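Long-range contact in AimR transcriptional regulator (Bacillus phage phi3T, PDB 5ZVV), which activates transcription of the phage aimX locus as a homodimer, apparently favouring lysis until the arbitrium peptide converts it to an inactive monomer and lysogeny follows: residues S144-M156 against L175-F189. Numbering follows the deposited sequence.
Sequences SAEMLFFSNAMLM and LEFDDLPEGFIKESF
The ring of F149 is gripped on both faces by leucine methyls: L175 CD2 sits over its centre, 4.0 Å from the centroid, and L180 CD1 covers the opposite face nearer the rim, 3.6 Å from F149 CD2. F177 meets F149 obliquely, planes at 57°, with F149 CZ 3.5 Å from F177 CZ. Holding CG anti to the backbone N (chi1 -174°), F149 projects between the loop and the helix that follows it. F189 lies nearly parallel to F149 but offset so far that little of one ring covers the other; its CD2 comes within 3.4 Å of F149 CD1. As a knob, F189 fills the hole made by E146, M147, F149 and F150 on helix 145-161. The example illustrates helix pairing in which segments 145-156 and 184-189 run nearly parallel, 14° apart, consistent with the helical-repeat packing of the TPR clan to which the AimR family belongs, with L175, F177, L180 and P181 of the preceding loop closing one side. No hydrogen bond crosses the interface. K186 of helix 184-203 braces the loop, its NZ reaching F177 O and L180 O and forming a salt bridge with E182 OE2 at 2.8 Å. Beyond F189, F150 stacks on Y117, extending the aromatic cluster to helix 108-124.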
loop_
_atom_site.group_PDB
_atom_site.type_symbol
_atom_site.label_atom_id
_atom_site.label_comp_id
_atom_site.label_asym_id
_atom_site.label_seq_id
_atom_site.Cartn_x
_atom_site.Cartn_y
_atom_site.Cartn_z
ATOM N N SER A 144 3.513 -24.865 12.536
ATOM C CA SER A 144 4.936 -24.692 12.791
ATOM C C SER A 144 5.309 -23.218 12.773
ATOM O O SER A 144 4.766 -22.432 11.991
ATOM C CB SER A 144 5.762 -25.445 11.749
ATOM O OG SER A 144 5.710 -24.784 10.496
ATOM N N ALA A 145 6.249 -22.845 13.644
ATOM C CA ALA A 145 6.733 -21.470 13.671
ATOM C C ALA A 145 7.297 -21.062 12.314
ATOM O O ALA A 145 6.926 -20.018 11.763
ATOM C CB ALA A 145 7.787 -21.312 14.767
ATOM N N GLU A 146 8.176 -21.897 11.751
ATOM C CA GLU A 146 8.820 -21.594 10.475
ATOM C C GLU A 146 7.806 -21.155 9.427
ATOM O O GLU A 146 7.920 -20.072 8.843
ATOM C CB GLU A 146 9.606 -22.812 9.982
ATOM C CG GLU A 146 10.834 -23.154 10.813
ATOM C CD GLU A 146 10.507 -23.983 12.038
ATOM O OE1 GLU A 146 9.352 -24.444 12.157
ATOM O OE2 GLU A 146 11.407 -24.174 12.883
HETATM N N MSE A 147 6.788 -21.974 9.194
HETATM C CA MSE A 147 5.811 -21.640 8.171
HETATM C C MSE A 147 4.966 -20.447 8.595
HETATM O O MSE A 147 4.646 -19.597 7.760
HETATM C CB MSE A 147 4.944 -22.850 7.836
HETATM C CG MSE A 147 5.660 -23.862 6.937
HETATM SE SE MSE A 147 6.573 -23.044 5.397
HETATM C CE MSE A 147 8.380 -22.837 6.131
ATOM N N LEU A 148 4.648 -20.358 9.893
ATOM C CA LEU A 148 4.007 -19.147 10.398
ATOM C C LEU A 148 4.825 -17.922 10.023
ATOM O O LEU A 148 4.272 -16.873 9.672
ATOM C CB LEU A 148 3.827 -19.225 11.915
ATOM C CG LEU A 148 2.655 -20.049 12.454
ATOM C CD1 LEU A 148 2.741 -20.160 13.972
ATOM C CD2 LEU A 148 1.327 -19.439 12.029
ATOM N N PHE A 149 6.152 -18.053 10.063
ATOM C CA PHE A 149 7.019 -16.989 9.582
ATOM C C PHE A 149 6.903 -16.842 8.069
ATOM O O PHE A 149 6.613 -15.751 7.560
ATOM C CB PHE A 149 8.464 -17.281 9.999
ATOM C CG PHE A 149 9.434 -16.175 9.689
ATOM C CD1 PHE A 149 10.014 -16.069 8.435
ATOM C CD2 PHE A 149 9.790 -15.258 10.662
ATOM C CE1 PHE A 149 10.912 -15.059 8.152
ATOM C CE2 PHE A 149 10.692 -14.246 10.386
ATOM C CZ PHE A 149 11.252 -14.148 9.126
ATOM N N PHE A 150 7.082 -17.946 7.336
ATOM C CA PHE A 150 7.264 -17.837 5.892
ATOM C C PHE A 150 5.970 -17.467 5.184
ATOM O O PHE A 150 6.003 -16.759 4.171
ATOM C CB PHE A 150 7.828 -19.140 5.321
ATOM C CG PHE A 150 8.296 -19.019 3.898
ATOM C CD1 PHE A 150 9.483 -18.367 3.600
ATOM C CD2 PHE A 150 7.547 -19.546 2.859
ATOM C CE1 PHE A 150 9.916 -18.248 2.294
ATOM C CE2 PHE A 150 7.975 -19.433 1.550
ATOM C CZ PHE A 150 9.162 -18.779 1.267
ATOM N N SER A 151 4.825 -17.920 5.697
ATOM C CA SER A 151 3.553 -17.510 5.116
ATOM C C SER A 151 3.358 -16.003 5.188
ATOM O O SER A 151 2.507 -15.465 4.470
ATOM C CB SER A 151 2.393 -18.222 5.814
ATOM O OG SER A 151 2.342 -17.892 7.188
ATOM N N ASN A 152 4.123 -15.307 6.031
ATOM C CA ASN A 152 4.114 -13.852 6.037
ATOM C C ASN A 152 5.269 -13.256 5.244
ATOM O O ASN A 152 5.062 -12.319 4.465
ATOM C CB ASN A 152 4.142 -13.331 7.476
ATOM C CG ASN A 152 2.810 -13.506 8.177
ATOM O OD1 ASN A 152 1.864 -12.765 7.917
ATOM N ND2 ASN A 152 2.726 -14.492 9.062
ATOM N N ALA A 153 6.479 -13.801 5.407
ATOM C CA ALA A 153 7.635 -13.280 4.683
ATOM C C ALA A 153 7.459 -13.398 3.174
ATOM O O ALA A 153 7.936 -12.537 2.425
ATOM C CB ALA A 153 8.902 -14.012 5.129
HETATM N N MSE A 154 6.777 -14.441 2.713
HETATM C CA MSE A 154 6.559 -14.654 1.285
HETATM C C MSE A 154 5.695 -13.557 0.680
HETATM O O MSE A 154 5.753 -13.303 -0.522
HETATM C CB MSE A 154 5.909 -16.016 1.037
HETATM C CG MSE A 154 4.436 -16.066 1.395
HETATM SE SE MSE A 154 3.681 -17.839 1.125
HETATM C CE MSE A 154 1.778 -17.414 1.265
ATOM N N LEU A 155 4.878 -12.918 1.521
ATOM C CA LEU A 155 4.027 -11.839 1.038
ATOM C C LEU A 155 4.855 -10.642 0.596
ATOM O O LEU A 155 4.410 -9.859 -0.248
ATOM C CB LEU A 155 3.033 -11.424 2.124
ATOM C CG LEU A 155 2.000 -12.461 2.557
ATOM C CD1 LEU A 155 1.045 -11.869 3.583
ATOM C CD2 LEU A 155 1.228 -13.003 1.356
HETATM N N MSE A 156 6.058 -10.493 1.141
HETATM C CA MSE A 156 6.926 -9.363 0.818
HETATM C C MSE A 156 7.406 -9.407 -0.625
HETATM O O MSE A 156 7.588 -8.363 -1.251
HETATM C CB MSE A 156 8.128 -9.328 1.764
HETATM C CG MSE A 156 7.764 -9.112 3.216
HETATM SE SE MSE A 156 9.335 -9.061 4.365
HETATM C CE MSE A 156 10.148 -7.412 3.701
ATOM N N LEU A 175 7.334 -9.936 11.548
ATOM C CA LEU A 175 8.235 -11.084 11.564
ATOM C C LEU A 175 9.018 -11.088 12.870
ATOM O O LEU A 175 9.933 -10.279 13.058
ATOM C CB LEU A 175 9.174 -11.035 10.363
ATOM C CG LEU A 175 8.509 -11.046 8.987
ATOM C CD1 LEU A 175 9.561 -10.949 7.900
ATOM C CD2 LEU A 175 7.670 -12.300 8.817
ATOM N N GLU A 176 8.665 -12.003 13.770
ATOM C CA GLU A 176 9.357 -12.167 15.047
ATOM C C GLU A 176 10.368 -13.296 14.884
ATOM O O GLU A 176 10.010 -14.476 14.923
ATOM C CB GLU A 176 8.366 -12.454 16.172
ATOM C CG GLU A 176 7.367 -11.329 16.449
ATOM C CD GLU A 176 8.027 -10.067 16.981
ATOM O OE1 GLU A 176 7.475 -8.967 16.765
ATOM O OE2 GLU A 176 9.098 -10.174 17.617
ATOM N N PHE A 177 11.638 -12.933 14.693
ATOM C CA PHE A 177 12.681 -13.943 14.548
ATOM C C PHE A 177 12.897 -14.739 15.827
ATOM O O PHE A 177 13.405 -15.864 15.764
ATOM C CB PHE A 177 13.993 -13.290 14.110
ATOM C CG PHE A 177 14.042 -12.945 12.649
ATOM C CD1 PHE A 177 14.464 -13.880 11.716
ATOM C CD2 PHE A 177 13.665 -11.689 12.206
ATOM C CE1 PHE A 177 14.511 -13.568 10.371
ATOM C CE2 PHE A 177 13.709 -11.370 10.861
ATOM C CZ PHE A 177 14.133 -12.310 9.943
ATOM N N ASP A 178 12.521 -14.185 16.984
ATOM C CA ASP A 178 12.644 -14.923 18.237
ATOM C C ASP A 178 11.718 -16.132 18.275
ATOM O O ASP A 178 12.000 -17.103 18.985
ATOM C CB ASP A 178 12.361 -14.000 19.421
ATOM C CG ASP A 178 13.509 -13.050 19.705
ATOM O OD1 ASP A 178 14.561 -13.177 19.045
ATOM O OD2 ASP A 178 13.358 -12.177 20.589
ATOM N N ASP A 179 10.615 -16.095 17.523
ATOM C CA ASP A 179 9.735 -17.254 17.431
ATOM C C ASP A 179 10.368 -18.413 16.679
ATOM O O ASP A 179 9.831 -19.526 16.729
ATOM C CB ASP A 179 8.420 -16.868 16.753
ATOM C CG ASP A 179 7.651 -15.815 17.524
ATOM O OD1 ASP A 179 8.121 -15.407 18.607
ATOM O OD2 ASP A 179 6.577 -15.395 17.044
ATOM N N LEU A 180 11.489 -18.184 15.983
ATOM C CA LEU A 180 12.160 -19.208 15.188
ATOM C C LEU A 180 13.309 -19.808 15.972
ATOM O O LEU A 180 14.128 -19.060 16.527
ATOM C CB LEU A 180 12.690 -18.617 13.885
ATOM C CG LEU A 180 11.682 -18.080 12.876
ATOM C CD1 LEU A 180 12.417 -17.454 11.703
ATOM C CD2 LEU A 180 10.767 -19.195 12.409
ATOM N N PRO A 181 13.413 -21.131 16.047
ATOM C CA PRO A 181 14.603 -21.738 16.645
ATOM C C PRO A 181 15.821 -21.519 15.762
ATOM O O PRO A 181 15.718 -21.317 14.551
ATOM C CB PRO A 181 14.240 -23.225 16.739
ATOM C CG PRO A 181 13.226 -23.423 15.662
ATOM C CD PRO A 181 12.444 -22.141 15.587
ATOM N N GLU A 182 16.987 -21.541 16.397
ATOM C CA GLU A 182 18.238 -21.356 15.677
ATOM C C GLU A 182 18.491 -22.528 14.735
ATOM O O GLU A 182 18.140 -23.672 15.028
ATOM C CB GLU A 182 19.404 -21.224 16.659
ATOM C CG GLU A 182 19.206 -20.155 17.718
ATOM C CD GLU A 182 19.199 -18.756 17.138
ATOM O OE1 GLU A 182 20.092 -18.438 16.322
ATOM O OE2 GLU A 182 18.296 -17.976 17.495
ATOM N N GLY A 183 19.104 -22.239 13.600
ATOM C CA GLY A 183 19.514 -23.287 12.691
ATOM C C GLY A 183 19.481 -22.827 11.247
ATOM O O GLY A 183 19.414 -21.639 10.944
ATOM N N PHE A 184 19.524 -23.823 10.359
ATOM C CA PHE A 184 19.644 -23.579 8.923
ATOM C C PHE A 184 18.484 -22.741 8.393
ATOM O O PHE A 184 18.691 -21.753 7.675
ATOM C CB PHE A 184 19.730 -24.926 8.201
ATOM C CG PHE A 184 19.574 -24.841 6.718
ATOM C CD1 PHE A 184 20.654 -24.528 5.911
ATOM C CD2 PHE A 184 18.349 -25.097 6.125
ATOM C CE1 PHE A 184 20.512 -24.457 4.540
ATOM C CE2 PHE A 184 18.202 -25.027 4.756
ATOM C CZ PHE A 184 19.285 -24.709 3.963
ATOM N N ILE A 185 17.252 -23.128 8.733
ATOM C CA ILE A 185 16.074 -22.430 8.222
ATOM C C ILE A 185 16.072 -20.973 8.671
ATOM O O ILE A 185 15.806 -20.064 7.874
ATOM C CB ILE A 185 14.792 -23.162 8.661
ATOM C CG1 ILE A 185 14.676 -24.505 7.938
ATOM C CG2 ILE A 185 13.561 -22.304 8.404
ATOM C CD1 ILE A 185 14.483 -24.372 6.439
ATOM N N LYS A 186 16.382 -20.728 9.949
ATOM C CA LYS A 186 16.336 -19.367 10.475
ATOM C C LYS A 186 17.389 -18.479 9.823
ATOM O O LYS A 186 17.133 -17.300 9.554
ATOM C CB LYS A 186 16.512 -19.382 11.995
ATOM C CG LYS A 186 16.362 -18.017 12.654
ATOM C CD LYS A 186 16.407 -18.120 14.173
ATOM C CE LYS A 186 16.351 -16.746 14.816
ATOM N NZ LYS A 186 16.084 -16.825 16.276
ATOM N N GLU A 187 18.579 -19.023 9.554
ATOM C CA GLU A 187 19.599 -18.246 8.855
ATOM C C GLU A 187 19.189 -17.965 7.412
ATOM O O GLU A 187 19.431 -16.866 6.891
ATOM C CB GLU A 187 20.941 -18.978 8.904
ATOM C CG GLU A 187 21.477 -19.173 10.312
ATOM C CD GLU A 187 21.635 -17.862 11.052
ATOM O OE1 GLU A 187 22.385 -16.988 10.564
ATOM O OE2 GLU A 187 21.000 -17.699 12.113
ATOM N N SER A 188 18.568 -18.947 6.752
ATOM C CA SER A 188 18.076 -18.730 5.393
ATOM C C SER A 188 17.044 -17.607 5.360
ATOM O O SER A 188 17.133 -16.678 4.542
ATOM C CB SER A 188 17.484 -20.032 4.845
ATOM O OG SER A 188 17.259 -19.954 3.448
ATOM N N PHE A 189 16.060 -17.670 6.262
ATOM C CA PHE A 189 15.050 -16.619 6.337
ATOM C C PHE A 189 15.685 -15.272 6.652
ATOM O O PHE A 189 15.267 -14.238 6.113
ATOM C CB PHE A 189 13.999 -16.981 7.386
ATOM C CG PHE A 189 13.110 -18.127 6.986
ATOM C CD1 PHE A 189 13.183 -18.669 5.709
ATOM C CD2 PHE A 189 12.192 -18.655 7.881
ATOM C CE1 PHE A 189 12.365 -19.719 5.334
ATOM C CE2 PHE A 189 11.364 -19.706 7.508
ATOM C CZ PHE A 189 11.453 -20.238 6.235
#